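Local coordinates for 4-aminobutyrate transaminase (Acinetobacter baumannii, PDB 6WOP), which probably catalyses the pyridoxal-phosphate-dependent transfer of the amino group of 4-aminobutyrate to 2-oxoglutarate, at residues Val120-Cys125 against Ala262-Met267; Arg93-Ala98 against Gly279-Ala284; Glu114-Ala119 against Val238-Gln243; His130-Phe135 against Met147-Lys152; Ile204-Val209 against Ala220-Arg225. One frame throughout, in Å; residues are numbered along the deposited sequence.

Interaction 1 (Val120-Cys125 against Ala262-Met267)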
# COMPACT_ATOMS: atom_id res chain seq x y z
N VAL A 120 -16.20 6.53 2.31
CA VAL A 120 -14.76 6.60 2.61
C VAL A 120 -14.07 7.67 1.75
O VAL A 120 -13.21 8.43 2.24
CB VAL A 120 -14.12 5.20 2.42
CG1 VAL A 120 -12.55 5.31 2.34
CG2 VAL A 120 -14.56 4.25 3.58
N LYS A 121 -14.38 7.69 0.44
CA LYS A 121 -13.86 8.75 -0.43
C LYS A 121 -14.19 10.14 0.11
O LYS A 121 -13.34 11.05 0.12
CB LYS A 121 -14.44 8.58 -1.84
CG LYS A 121 -13.92 7.30 -2.48
CD LYS A 121 -14.54 6.90 -3.85
CE LYS A 121 -14.80 8.01 -4.84
NZ LYS A 121 -15.55 7.35 -6.01
N ILE A 122 -15.45 10.34 0.50
CA ILE A 122 -15.89 11.64 1.02
C ILE A 122 -15.14 11.98 2.32
O ILE A 122 -14.65 13.10 2.52
CB ILE A 122 -17.41 11.55 1.24
CG1 ILE A 122 -18.15 11.55 -0.12
CG2 ILE A 122 -17.97 12.70 2.20
CD1 ILE A 122 -19.64 11.08 0.12
N ALA A 123 -15.04 11.01 3.21
CA ALA A 123 -14.33 11.25 4.48
C ALA A 123 -12.86 11.54 4.26
O ALA A 123 -12.29 12.41 4.92
CB ALA A 123 -14.47 10.03 5.38
N ARG A 124 -12.22 10.79 3.36
CA ARG A 124 -10.82 11.07 3.06
C ARG A 124 -10.69 12.48 2.51
O ARG A 124 -9.80 13.22 2.91
CB ARG A 124 -10.28 10.10 2.03
CG ARG A 124 -9.86 8.72 2.59
CD ARG A 124 -8.83 8.15 1.63
NE ARG A 124 -8.25 6.84 1.99
CZ ARG A 124 -7.33 6.26 1.21
NH1 ARG A 124 -6.93 6.88 0.11
NH2 ARG A 124 -6.82 5.07 1.53
N CYS A 125 -11.58 12.87 1.62
CA CYS A 125 -11.52 14.18 1.00
C CYS A 125 -11.69 15.26 2.08
O CYS A 125 -10.92 16.21 2.14
CB CYS A 125 -12.58 14.30 -0.12
SG CYS A 125 -12.75 16.03 -0.72
N ALA A 262 -24.02 10.06 13.71
CA ALA A 262 -22.93 9.84 12.76
C ALA A 262 -22.82 11.02 11.80
O ALA A 262 -23.80 11.74 11.56
CB ALA A 262 -23.20 8.57 11.96
N ASP A 263 -21.62 11.21 11.23
CA ASP A 263 -21.43 12.27 10.26
C ASP A 263 -21.92 11.86 8.88
O ASP A 263 -22.30 12.73 8.09
CB ASP A 263 -19.93 12.61 10.14
CG ASP A 263 -19.36 13.11 11.44
OD1 ASP A 263 -19.60 14.30 11.73
OD2 ASP A 263 -18.68 12.32 12.17
N LEU A 264 -21.80 10.56 8.57
CA LEU A 264 -22.18 9.94 7.30
C LEU A 264 -22.95 8.65 7.56
O LEU A 264 -22.61 7.89 8.49
CB LEU A 264 -20.95 9.61 6.44
CG LEU A 264 -20.10 10.82 6.07
CD1 LEU A 264 -18.67 10.45 5.61
CD2 LEU A 264 -20.82 11.54 4.87
N ILE A 265 -23.97 8.36 6.74
CA ILE A 265 -24.71 7.11 6.86
C ILE A 265 -24.80 6.47 5.49
O ILE A 265 -25.16 7.14 4.51
CB ILE A 265 -26.12 7.33 7.45
CG1 ILE A 265 -26.02 7.93 8.84
CG2 ILE A 265 -26.87 6.02 7.48
CD1 ILE A 265 -27.37 8.37 9.43
N THR A 266 -24.55 5.15 5.41
CA THR A 266 -24.69 4.51 4.11
C THR A 266 -25.99 3.71 4.08
O THR A 266 -26.45 3.20 5.11
CB THR A 266 -23.51 3.57 3.82
OG1 THR A 266 -23.38 2.60 4.87
CG2 THR A 266 -22.21 4.37 3.74
N MET A 267 -26.54 3.53 2.87
CA MET A 267 -27.83 2.86 2.67
C MET A 267 -27.76 2.02 1.42
O MET A 267 -27.14 2.42 0.43
CB MET A 267 -28.98 3.88 2.44
CG MET A 267 -29.08 4.93 3.52
SD MET A 267 -30.09 6.31 2.96
CE MET A 267 -28.95 7.26 1.91
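L264 reaches from strand 264-267 to I122 and A123 on helix 112-127, a worked example of helix-on-sheet packing in the large domain of a fold-type I, pyridoxal-phosphate-dependent aminotransferase. The strand belongs to the mixed seven-stranded sheet of that domain, and the helix lies across one of its faces. Followed outward, the leucine begins with a CB that meets neither helical residue but sets the direction: its bond from CA leads toward the helix. CG then stands beside the backbone N, opposite the carbonyl carbon (chi1 -60°), and brings the fork of the side chain up to the helical surface. Here the two methyls divide their work. CD2 of L264 lies 4.1 Å from CG2 of I122, and CD1 of L264 is equally close to that same methyl. The isoleucine's gamma methyl thus faces both tips of the fork, the two side chains crossing obliquely. Distances near the van der Waals sum describe a relaxed apolar contact, with no hydrogen bond between the segments. V286 and M287 of helix 284-287 pack on both I122 and L264, while V238 of the adjoining strand touches L264 and L236 touches A123, so the patch is buried. The far side of the same helical turns meets the second subunit, where R124 and K121 donate to backbone carbonyls of that chain. A second, smaller touch completes the leucine's reach: its CD1 comes to 4.2 Å from the CB of A123.

Interaction 2 (Arg93-Ala98 against Gly279-Ala284)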
# COMPACT_ATOMS: atom_id res chain seq x y z
N ARG A 93 -36.10 13.63 0.49
CA ARG A 93 -36.83 12.80 1.43
C ARG A 93 -35.90 12.09 2.43
O ARG A 93 -36.24 11.93 3.60
CB ARG A 93 -37.67 11.79 0.63
CG ARG A 93 -38.82 12.51 -0.13
CD ARG A 93 -39.77 11.45 -0.76
NE ARG A 93 -40.73 10.88 0.19
CZ ARG A 93 -41.40 9.75 -0.02
NH1 ARG A 93 -41.23 9.05 -1.17
NH2 ARG A 93 -42.30 9.35 0.87
N ILE A 94 -34.75 11.63 1.97
CA ILE A 94 -33.78 11.02 2.89
C ILE A 94 -33.17 12.07 3.78
O ILE A 94 -32.96 11.84 4.98
CB ILE A 94 -32.71 10.26 2.07
CG1 ILE A 94 -33.32 9.08 1.30
CG2 ILE A 94 -31.53 9.77 2.95
CD1 ILE A 94 -33.61 7.91 2.18
N ASN A 95 -32.78 13.24 3.21
CA ASN A 95 -32.22 14.32 4.05
C ASN A 95 -33.17 14.66 5.18
O ASN A 95 -32.76 14.93 6.31
CB ASN A 95 -31.98 15.60 3.25
CG ASN A 95 -30.87 15.49 2.25
OD1 ASN A 95 -29.97 14.66 2.41
ND2 ASN A 95 -30.93 16.30 1.20
N GLU A 96 -34.47 14.67 4.88
CA GLU A 96 -35.41 15.04 5.92
C GLU A 96 -35.44 14.01 7.05
O GLU A 96 -35.61 14.36 8.21
CB GLU A 96 -36.81 15.18 5.27
CG GLU A 96 -37.93 15.48 6.27
CD GLU A 96 -39.30 15.06 5.72
OE1 GLU A 96 -40.11 14.43 6.46
OE2 GLU A 96 -39.53 15.33 4.51
N ARG A 97 -35.28 12.74 6.71
CA ARG A 97 -35.47 11.65 7.65
C ARG A 97 -34.21 11.17 8.36
O ARG A 97 -34.31 10.51 9.42
CB ARG A 97 -36.08 10.49 6.90
CG ARG A 97 -37.52 10.77 6.46
CD ARG A 97 -38.02 9.74 5.40
NE ARG A 97 -39.48 9.88 5.16
CZ ARG A 97 -40.01 10.92 4.49
NH1 ARG A 97 -39.20 11.86 3.98
NH2 ARG A 97 -41.35 11.04 4.34
N ALA A 98 -33.05 11.45 7.82
CA ALA A 98 -31.82 10.82 8.31
C ALA A 98 -31.36 11.48 9.60
O ALA A 98 -31.47 12.70 9.73
CB ALA A 98 -30.70 10.95 7.27
N GLY A 279 -27.06 4.60 -1.33
CA GLY A 279 -26.85 6.03 -1.17
C GLY A 279 -26.00 6.34 0.05
O GLY A 279 -25.76 5.48 0.89
N VAL A 280 -25.61 7.60 0.15
CA VAL A 280 -24.85 8.14 1.27
C VAL A 280 -25.56 9.40 1.63
O VAL A 280 -25.83 10.22 0.74
CB VAL A 280 -23.39 8.47 0.92
CG1 VAL A 280 -22.70 9.09 2.12
CG2 VAL A 280 -22.63 7.22 0.51
N VAL A 281 -25.89 9.57 2.92
CA VAL A 281 -26.45 10.83 3.40
C VAL A 281 -25.51 11.33 4.50
O VAL A 281 -24.92 10.52 5.21
CB VAL A 281 -27.90 10.67 3.89
CG1 VAL A 281 -28.03 9.57 5.03
CG2 VAL A 281 -28.51 12.04 4.30
N GLY A 282 -25.36 12.65 4.62
CA GLY A 282 -24.55 13.12 5.73
C GLY A 282 -24.51 14.62 5.86
O GLY A 282 -25.20 15.34 5.15
N ARG A 283 -23.63 15.09 6.76
CA ARG A 283 -23.55 16.53 7.00
C ARG A 283 -23.22 17.22 5.69
O ARG A 283 -22.35 16.78 4.95
CB ARG A 283 -22.50 16.84 8.08
CG ARG A 283 -22.78 16.20 9.45
CD ARG A 283 -21.48 16.28 10.34
NE ARG A 283 -20.91 17.58 10.22
CZ ARG A 283 -19.61 17.84 10.33
NH1 ARG A 283 -18.75 16.85 10.62
NH2 ARG A 283 -19.19 19.10 10.18
N ALA A 284 -23.95 18.29 5.37
CA ALA A 284 -23.76 18.94 4.06
C ALA A 284 -22.29 19.29 3.78
O ALA A 284 -21.80 19.14 2.65
CB ALA A 284 -24.59 20.23 3.99
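V281 presents its whole isopropyl group to I94 and N95 near the end of helix 85-97 and to A98 just after it; its two methyls share A98, while CG2 alone is met by OD1 of N95. The valine's bond from CA to CB is directed at the helix, with CG1 in the crowded position between backbone N and carbonyl carbon (chi1 57°) and CG2 opposite the N. I94 comes at it on a slant, its CG2 methyl resting 3.9 Å from CB of V281. The methyl of A98 settles against the fork: CB of A98 is 3.7 Å from CG1 of V281 and 3.8 Å from CG2. N95 runs past the valine in the opposite direction, and its OD1 lies 3.5 Å from CG2 of V281, a polar atom against a methyl and no hydrogen bond. The amide's ND2 donates to the backbone O of A15 of the second subunit, which gives its polar end a partner in the other chain. On the helix itself, R97 reaches back one turn: NH1 donates to R93 O over 3.0 Å, and the carbonyl oxygen lies in the guanidinium plane at its edge. Salt bridges from R97 to E317 and from R93 to D314 tie this side of the helix to helix 303-318. Strand 278-283 is bonded between strands 104-109 and 264-267 in the large-domain sheet of this fold-type I aminotransferase, which helices cover on both faces. Helix 85-97 covers the face bearing V281, whereas V280, pointing away from it, meets F109, L264 and the backbone O of A115 on helix 112-127.

Interaction 3 (Glu114-Ala119 against Val238-Gln243)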
# COMPACT_ATOMS: atom_id res chain seq x y z
N GLU A 114 -20.48 0.33 -3.08
CA GLU A 114 -20.27 1.69 -3.58
C GLU A 114 -20.65 2.72 -2.55
O GLU A 114 -19.98 3.75 -2.42
CB GLU A 114 -21.09 1.96 -4.86
CG GLU A 114 -20.40 1.82 -6.09
CD GLU A 114 -21.31 1.98 -7.29
OE1 GLU A 114 -22.50 1.84 -7.15
OE2 GLU A 114 -20.82 2.26 -8.37
N ALA A 115 -21.77 2.53 -1.87
CA ALA A 115 -22.13 3.51 -0.83
C ALA A 115 -21.04 3.60 0.25
O ALA A 115 -20.60 4.70 0.62
CB ALA A 115 -23.46 3.13 -0.19
N VAL A 116 -20.58 2.44 0.72
CA VAL A 116 -19.49 2.43 1.73
C VAL A 116 -18.23 3.07 1.14
O VAL A 116 -17.56 3.89 1.79
CB VAL A 116 -19.21 0.99 2.22
CG1 VAL A 116 -18.02 1.04 3.28
CG2 VAL A 116 -20.42 0.42 2.96
N GLU A 117 -17.89 2.69 -0.09
CA GLU A 117 -16.64 3.17 -0.69
C GLU A 117 -16.70 4.68 -0.92
O GLU A 117 -15.71 5.39 -0.68
CB GLU A 117 -16.37 2.42 -1.99
CG GLU A 117 -14.92 2.46 -2.41
CD GLU A 117 -14.39 1.13 -3.00
OE1 GLU A 117 -15.14 0.14 -3.16
OE2 GLU A 117 -13.18 1.07 -3.37
N ASN A 118 -17.88 5.20 -1.33
CA ASN A 118 -18.01 6.64 -1.47
C ASN A 118 -18.06 7.35 -0.12
O ASN A 118 -17.57 8.47 -0.01
CB ASN A 118 -19.23 6.98 -2.32
CG ASN A 118 -18.92 6.85 -3.79
OD1 ASN A 118 -18.28 7.71 -4.33
ND2 ASN A 118 -19.36 5.74 -4.44
N ALA A 119 -18.58 6.72 0.92
CA ALA A 119 -18.47 7.40 2.22
C ALA A 119 -17.02 7.54 2.64
O ALA A 119 -16.61 8.56 3.23
CB ALA A 119 -19.29 6.62 3.25
N VAL A 238 -18.83 7.02 10.70
CA VAL A 238 -19.69 6.55 9.61
C VAL A 238 -20.53 5.39 10.11
O VAL A 238 -19.98 4.39 10.58
CB VAL A 238 -18.86 6.10 8.42
CG1 VAL A 238 -19.81 5.64 7.25
CG2 VAL A 238 -17.95 7.27 7.97
N ALA A 239 -21.85 5.47 9.99
CA ALA A 239 -22.75 4.37 10.32
C ALA A 239 -23.08 3.62 9.04
O ALA A 239 -23.65 4.22 8.14
CB ALA A 239 -24.05 4.90 10.94
N ASP A 240 -22.72 2.34 8.95
CA ASP A 240 -23.06 1.55 7.75
C ASP A 240 -24.40 0.88 8.01
O ASP A 240 -24.49 -0.10 8.75
CB ASP A 240 -21.96 0.53 7.46
CG ASP A 240 -22.27 -0.34 6.22
OD1 ASP A 240 -23.30 -0.12 5.52
OD2 ASP A 240 -21.49 -1.25 5.97
N GLU A 241 -25.47 1.44 7.42
CA GLU A 241 -26.81 0.90 7.53
C GLU A 241 -27.28 0.21 6.25
O GLU A 241 -28.48 0.16 5.96
CB GLU A 241 -27.77 2.03 7.90
CG GLU A 241 -27.44 2.60 9.26
CD GLU A 241 -28.60 2.64 10.17
OE1 GLU A 241 -29.49 1.75 10.12
OE2 GLU A 241 -28.60 3.59 11.00
N VAL A 242 -26.34 -0.35 5.47
CA VAL A 242 -26.76 -1.08 4.27
C VAL A 242 -27.73 -2.20 4.63
O VAL A 242 -28.77 -2.36 3.97
CB VAL A 242 -25.52 -1.61 3.53
CG1 VAL A 242 -25.96 -2.68 2.57
CG2 VAL A 242 -24.84 -0.46 2.84
N GLN A 243 -27.46 -2.94 5.72
CA GLN A 243 -28.36 -4.03 6.16
C GLN A 243 -29.38 -3.62 7.22
O GLN A 243 -30.50 -4.15 7.23
CB GLN A 243 -27.53 -5.23 6.67
CG GLN A 243 -28.34 -6.54 6.76
CD GLN A 243 -27.52 -7.82 6.73
OE1 GLN A 243 -27.94 -8.84 7.31
NE2 GLN A 243 -26.36 -7.80 6.04
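OD1 of D240 is gripped from two directions while the carboxylate, OD2 foremost, rests against V116. The backbone N of V242 donates to OD1 of D240 over 3.0 Å, at an N-H...O angle of 161°, and closes an Asx turn. That donor meets the oxygen on its anti side, 34° out of the carboxylate plane. T266 OG1 on the neighbouring strand also bonds to OD1, and H140 ND1 bonds to OD2, so both oxygens of this buried group are satisfied and its rotation is probably fixed. Across the contact, the side chains of V116 and D240 cross at about a right angle, with CG2 of V116 3.6 Å from OD2 of D240 and 3.8 Å from its CG. The aspartate reaches the helix because its CG extends opposite the backbone N (chi1 179°). One helical turn further along, the packing becomes purely apolar, with CB of A119 lying 4.2 Å from CG1 of V238. Helix 112-127 thus lies over strand 236-240, a central member of the sheet flanked by 201-206 and 264-267; T266 packs beside A115 and A119, and helix 144-149 meets V116 through T146 and M149.

Interaction 4 (His130-Phe135 against Met147-Lys152)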
# COMPACT_ATOMS: atom_id res chain seq x y z
N HIS A 130 -6.08 9.51 5.32
CA HIS A 130 -6.28 8.30 4.54
C HIS A 130 -6.80 7.13 5.34
O HIS A 130 -7.36 6.20 4.74
CB HIS A 130 -4.95 7.85 3.86
CG HIS A 130 -4.01 7.11 4.78
ND1 HIS A 130 -3.25 7.75 5.75
CD2 HIS A 130 -3.73 5.79 4.90
CE1 HIS A 130 -2.55 6.84 6.42
NE2 HIS A 130 -2.82 5.65 5.91
N GLY A 131 -6.63 7.12 6.67
CA GLY A 131 -6.83 5.88 7.39
C GLY A 131 -8.29 5.59 7.68
O GLY A 131 -9.11 6.50 7.85
N ILE A 132 -8.59 4.29 7.85
CA ILE A 132 -9.95 3.85 8.13
C ILE A 132 -9.91 2.78 9.21
O ILE A 132 -9.15 1.82 9.08
CB ILE A 132 -10.59 3.29 6.84
CG1 ILE A 132 -10.66 4.38 5.74
CG2 ILE A 132 -11.97 2.67 7.09
CD1 ILE A 132 -11.81 5.43 6.07
N ILE A 133 -10.72 2.91 10.24
CA ILE A 133 -10.83 1.88 11.25
C ILE A 133 -12.21 1.24 11.14
O ILE A 133 -13.23 1.95 11.18
CB ILE A 133 -10.60 2.46 12.66
CG1 ILE A 133 -9.17 2.94 12.80
CG2 ILE A 133 -10.88 1.39 13.75
CD1 ILE A 133 -8.85 3.63 14.13
N THR A 134 -12.24 -0.07 10.99
CA THR A 134 -13.47 -0.84 11.03
C THR A 134 -13.33 -1.86 12.16
O THR A 134 -12.39 -1.80 12.98
CB THR A 134 -13.76 -1.55 9.70
OG1 THR A 134 -12.63 -2.35 9.38
CG2 THR A 134 -13.87 -0.56 8.52
N PHE A 135 -14.27 -2.82 12.24
CA PHE A 135 -14.32 -3.73 13.37
C PHE A 135 -14.32 -5.18 12.90
O PHE A 135 -14.84 -5.52 11.84
CB PHE A 135 -15.58 -3.44 14.23
CG PHE A 135 -15.48 -2.15 14.94
CD1 PHE A 135 -15.81 -0.94 14.30
CD2 PHE A 135 -15.02 -2.11 16.22
CE1 PHE A 135 -15.67 0.30 14.98
CE2 PHE A 135 -14.88 -0.90 16.90
CZ PHE A 135 -15.19 0.30 16.27
N MET A 147 -13.33 -4.95 0.92
CA MET A 147 -12.87 -6.23 1.47
C MET A 147 -11.88 -6.00 2.60
O MET A 147 -11.87 -6.74 3.59
CB MET A 147 -12.13 -7.07 0.39
CG MET A 147 -13.03 -7.84 -0.47
SD MET A 147 -11.94 -8.95 -1.52
CE MET A 147 -11.31 -7.86 -2.78
N ALA A 148 -10.98 -5.03 2.44
CA ALA A 148 -10.04 -4.72 3.52
C ALA A 148 -10.79 -4.26 4.75
O ALA A 148 -10.47 -4.63 5.87
CB ALA A 148 -9.05 -3.62 3.06
N MET A 149 -11.84 -3.47 4.56
CA MET A 149 -12.65 -3.01 5.69
C MET A 149 -13.40 -4.16 6.35
O MET A 149 -13.55 -4.18 7.59
CB MET A 149 -13.63 -1.93 5.19
CG MET A 149 -12.89 -0.66 4.84
SD MET A 149 -14.01 0.53 3.95
CE MET A 149 -15.10 0.99 5.33
N THR A 150 -13.92 -5.08 5.54
CA THR A 150 -14.61 -6.26 6.04
C THR A 150 -13.70 -7.06 6.97
O THR A 150 -12.54 -7.35 6.60
CB THR A 150 -15.08 -7.10 4.83
OG1 THR A 150 -16.13 -6.34 4.17
CG2 THR A 150 -15.55 -8.52 5.24
N GLY A 151 -14.24 -7.46 8.15
CA GLY A 151 -13.43 -8.04 9.21
C GLY A 151 -13.59 -9.54 9.24
O GLY A 151 -13.79 -10.14 10.29
N LYS A 152 -13.56 -10.15 8.09
CA LYS A 152 -13.63 -11.58 7.97
C LYS A 152 -12.83 -11.96 6.74
O LYS A 152 -13.17 -11.61 5.67
CB LYS A 152 -15.09 -12.01 7.89
CG LYS A 152 -15.31 -13.50 7.86
CD LYS A 152 -16.73 -13.90 8.19
CE LYS A 152 -17.06 -15.33 7.81
NZ LYS A 152 -18.44 -15.67 8.24
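The peptide carbonyl of M149 is met in its own plane, on a lone pair, by OG1 of T134, which donates to M149 O over 2.7 Å with a C=O...O angle of 127°. The same oxygen also accepts from NE2 of H169, so two donors satisfy this buried atom where helix 144-149 ends. F135, which carries the other flat group nearby, has its CB directed away from the helix, and its side chain packs on I204 and L206; it meets this segment through its backbone, O of F135 lying 3.9 Å from CA of G151. T134 does double duty: with OG1 between backbone N and carbonyl carbon (chi1 55°), its methyl is left to turn against the methionine, CG2 coming within 3.6 Å of M149 CB. The methionine chain bends at chi3 (70°) and curls its end back over the strand. CE of M149 therefore sits 3.8 Å from CG2 of T134 and 4.0 Å from CG2 of I132, which approaches on a slant. V167 of strand 167-170 also packs on M149. Strand 131-135, helix 144-149 and strand 167-170 form a beta-alpha-beta unit at one margin of the large-domain sheet, and this contact joins its first strand to its helix.

Interaction 5 (Ile204-Val209 against Ala220-Arg225)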
# COMPACT_ATOMS: atom_id res chain seq x y z
N ILE A 204 -13.92 6.38 11.31
CA ILE A 204 -14.23 5.10 11.96
C ILE A 204 -15.58 4.64 11.47
O ILE A 204 -16.58 5.40 11.56
CB ILE A 204 -14.24 5.22 13.49
CG1 ILE A 204 -12.86 5.68 13.93
CG2 ILE A 204 -14.63 3.84 14.14
CD1 ILE A 204 -12.58 5.71 15.53
N VAL A 205 -15.64 3.41 10.97
CA VAL A 205 -16.83 2.93 10.27
C VAL A 205 -17.36 1.69 10.97
O VAL A 205 -16.61 0.72 11.16
CB VAL A 205 -16.51 2.59 8.80
CG1 VAL A 205 -17.86 2.13 8.09
CG2 VAL A 205 -15.82 3.80 8.16
N LEU A 206 -18.66 1.69 11.28
CA LEU A 206 -19.22 0.53 11.95
C LEU A 206 -20.69 0.36 11.60
O LEU A 206 -21.42 1.33 11.39
CB LEU A 206 -19.08 0.62 13.47
CG LEU A 206 -20.15 1.42 14.18
CD1 LEU A 206 -20.02 1.14 15.66
CD2 LEU A 206 -19.95 2.85 13.90
N GLU A 207 -21.11 -0.88 11.63
CA GLU A 207 -22.54 -1.19 11.53
C GLU A 207 -23.17 -1.01 12.90
O GLU A 207 -22.72 -1.67 13.86
CB GLU A 207 -22.70 -2.63 11.06
CG GLU A 207 -22.20 -2.92 9.64
CD GLU A 207 -21.88 -4.38 9.47
OE1 GLU A 207 -20.69 -4.77 9.72
OE2 GLU A 207 -22.84 -5.13 9.10
N PRO A 208 -24.21 -0.16 13.06
CA PRO A 208 -24.92 -0.11 14.36
C PRO A 208 -25.47 -1.47 14.75
O PRO A 208 -25.62 -1.74 15.95
CB PRO A 208 -26.08 0.88 14.15
CG PRO A 208 -25.85 1.56 12.84
CD PRO A 208 -24.79 0.74 12.03
N VAL A 209 -25.79 -2.36 13.81
CA VAL A 209 -26.09 -3.76 14.11
C VAL A 209 -25.27 -4.58 13.12
O VAL A 209 -25.59 -4.60 11.93
CB VAL A 209 -27.60 -4.09 13.95
CG1 VAL A 209 -27.81 -5.49 14.43
CG2 VAL A 209 -28.54 -3.12 14.76
N ALA A 220 -25.28 1.67 23.34
CA ALA A 220 -25.29 3.14 23.30
C ALA A 220 -24.00 3.73 23.88
O ALA A 220 -23.47 4.72 23.36
CB ALA A 220 -26.50 3.72 24.06
N GLU A 221 -23.51 3.17 24.99
CA GLU A 221 -22.30 3.72 25.61
C GLU A 221 -21.12 3.65 24.66
O GLU A 221 -20.24 4.53 24.65
CB GLU A 221 -21.99 2.98 26.92
CG GLU A 221 -20.69 3.44 27.62
CD GLU A 221 -20.15 2.38 28.59
OE1 GLU A 221 -20.83 1.35 28.83
OE2 GLU A 221 -19.04 2.58 29.11
N PHE A 222 -21.07 2.61 23.83
CA PHE A 222 -19.95 2.52 22.91
C PHE A 222 -20.03 3.63 21.86
O PHE A 222 -19.02 4.27 21.56
CB PHE A 222 -19.89 1.14 22.25
CG PHE A 222 -18.66 0.98 21.33
CD1 PHE A 222 -17.40 0.83 21.88
CD2 PHE A 222 -18.78 1.05 19.98
CE1 PHE A 222 -16.30 0.71 21.06
CE2 PHE A 222 -17.69 0.89 19.15
CZ PHE A 222 -16.45 0.72 19.70
N LEU A 223 -21.22 3.87 21.29
CA LEU A 223 -21.38 4.97 20.34
C LEU A 223 -21.02 6.31 20.94
O LEU A 223 -20.38 7.13 20.28
CB LEU A 223 -22.83 5.04 19.83
CG LEU A 223 -23.18 4.17 18.64
CD1 LEU A 223 -24.60 4.48 18.18
CD2 LEU A 223 -22.19 4.29 17.44
N LYS A 224 -21.46 6.57 22.19
CA LYS A 224 -21.15 7.88 22.73
C LYS A 224 -19.66 8.00 23.01
O LYS A 224 -19.04 9.02 22.71
CB LYS A 224 -21.93 8.14 24.02
CG LYS A 224 -23.44 7.98 23.85
CD LYS A 224 -24.24 8.05 25.17
CE LYS A 224 -25.54 7.18 25.17
NZ LYS A 224 -26.79 7.91 24.86
N ARG A 225 -19.00 6.99 23.52
CA ARG A 225 -17.56 7.08 23.70
C ARG A 225 -16.80 7.19 22.37
O ARG A 225 -15.90 7.95 22.23
CB ARG A 225 -17.06 5.98 24.58
CG ARG A 225 -17.49 6.21 26.01
CD ARG A 225 -17.23 5.05 26.90
NE ARG A 225 -15.83 4.80 27.09
CZ ARG A 225 -15.36 3.74 27.70
NH1 ARG A 225 -16.17 2.85 28.18
NH2 ARG A 225 -14.08 3.57 27.82
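Apolar packing carries the contact, and it converges on a single methyl: CD1 of L206, which touches both F222 and L223 of the opposing helix. The leucine points toward that helix, with CG between the backbone N and the carbonyl carbon (chi1 83°). Against F222 it comes in at the rim of the ring, near the ring plane, CD1 of L206 being 4.2 Å from CE2; this is an edge contact, not a methyl laid over a face. Against L223 two leucine ends meet, CD1 of L206 lying 4.2 Å from CD2 of L223, whose side chain sets out to one side but ends nearer the strand. Strands 201-206 and 236-240 are parallel neighbours in the sheet, and helix 220-233 runs between them in the sequence, so these touches belong to a beta-alpha-beta crossover with the helix laid on the sheet. F135 of the adjoining strand packs beside both L206 and F222, and helix 181-194 covers F222 through A184 and I185. No hydrogen bond joins the two segments; the polar pair near the contact is on the helix. E221 and R225 form a salt bridge one turn apart, NH1 of R225 lying 3.0 Å from OE2 of E221. The acid oxygen lies close to the guanidinium plane, whereas the nitrogen approaches from above the carboxylate plane, 38° out of it. NH1 of R225 has a second anionic partner in OD1 of D182.

In the fold
Read from the N terminus, helix 85-97 opens interaction 2, the longest loop, which closes at strand 278-283 and encloses all the others. Helix 112-127 then opens interactions 3 and 1 in turn; they close in the same order, at strands 236-240 and 264-267, so their loops cross. Both enclose interaction 4, a short closure between strand 131-135 and the helix after it, and interaction 5, which opens after interaction 4 has closed. All five reach one sheet. Strand-to-strand hydrogen bonds connect interactions 2, 1, 3, 5 and 4 in that order across it, while helix 112-127 also touches interaction 4 directly, V120 packing on M149 and I132.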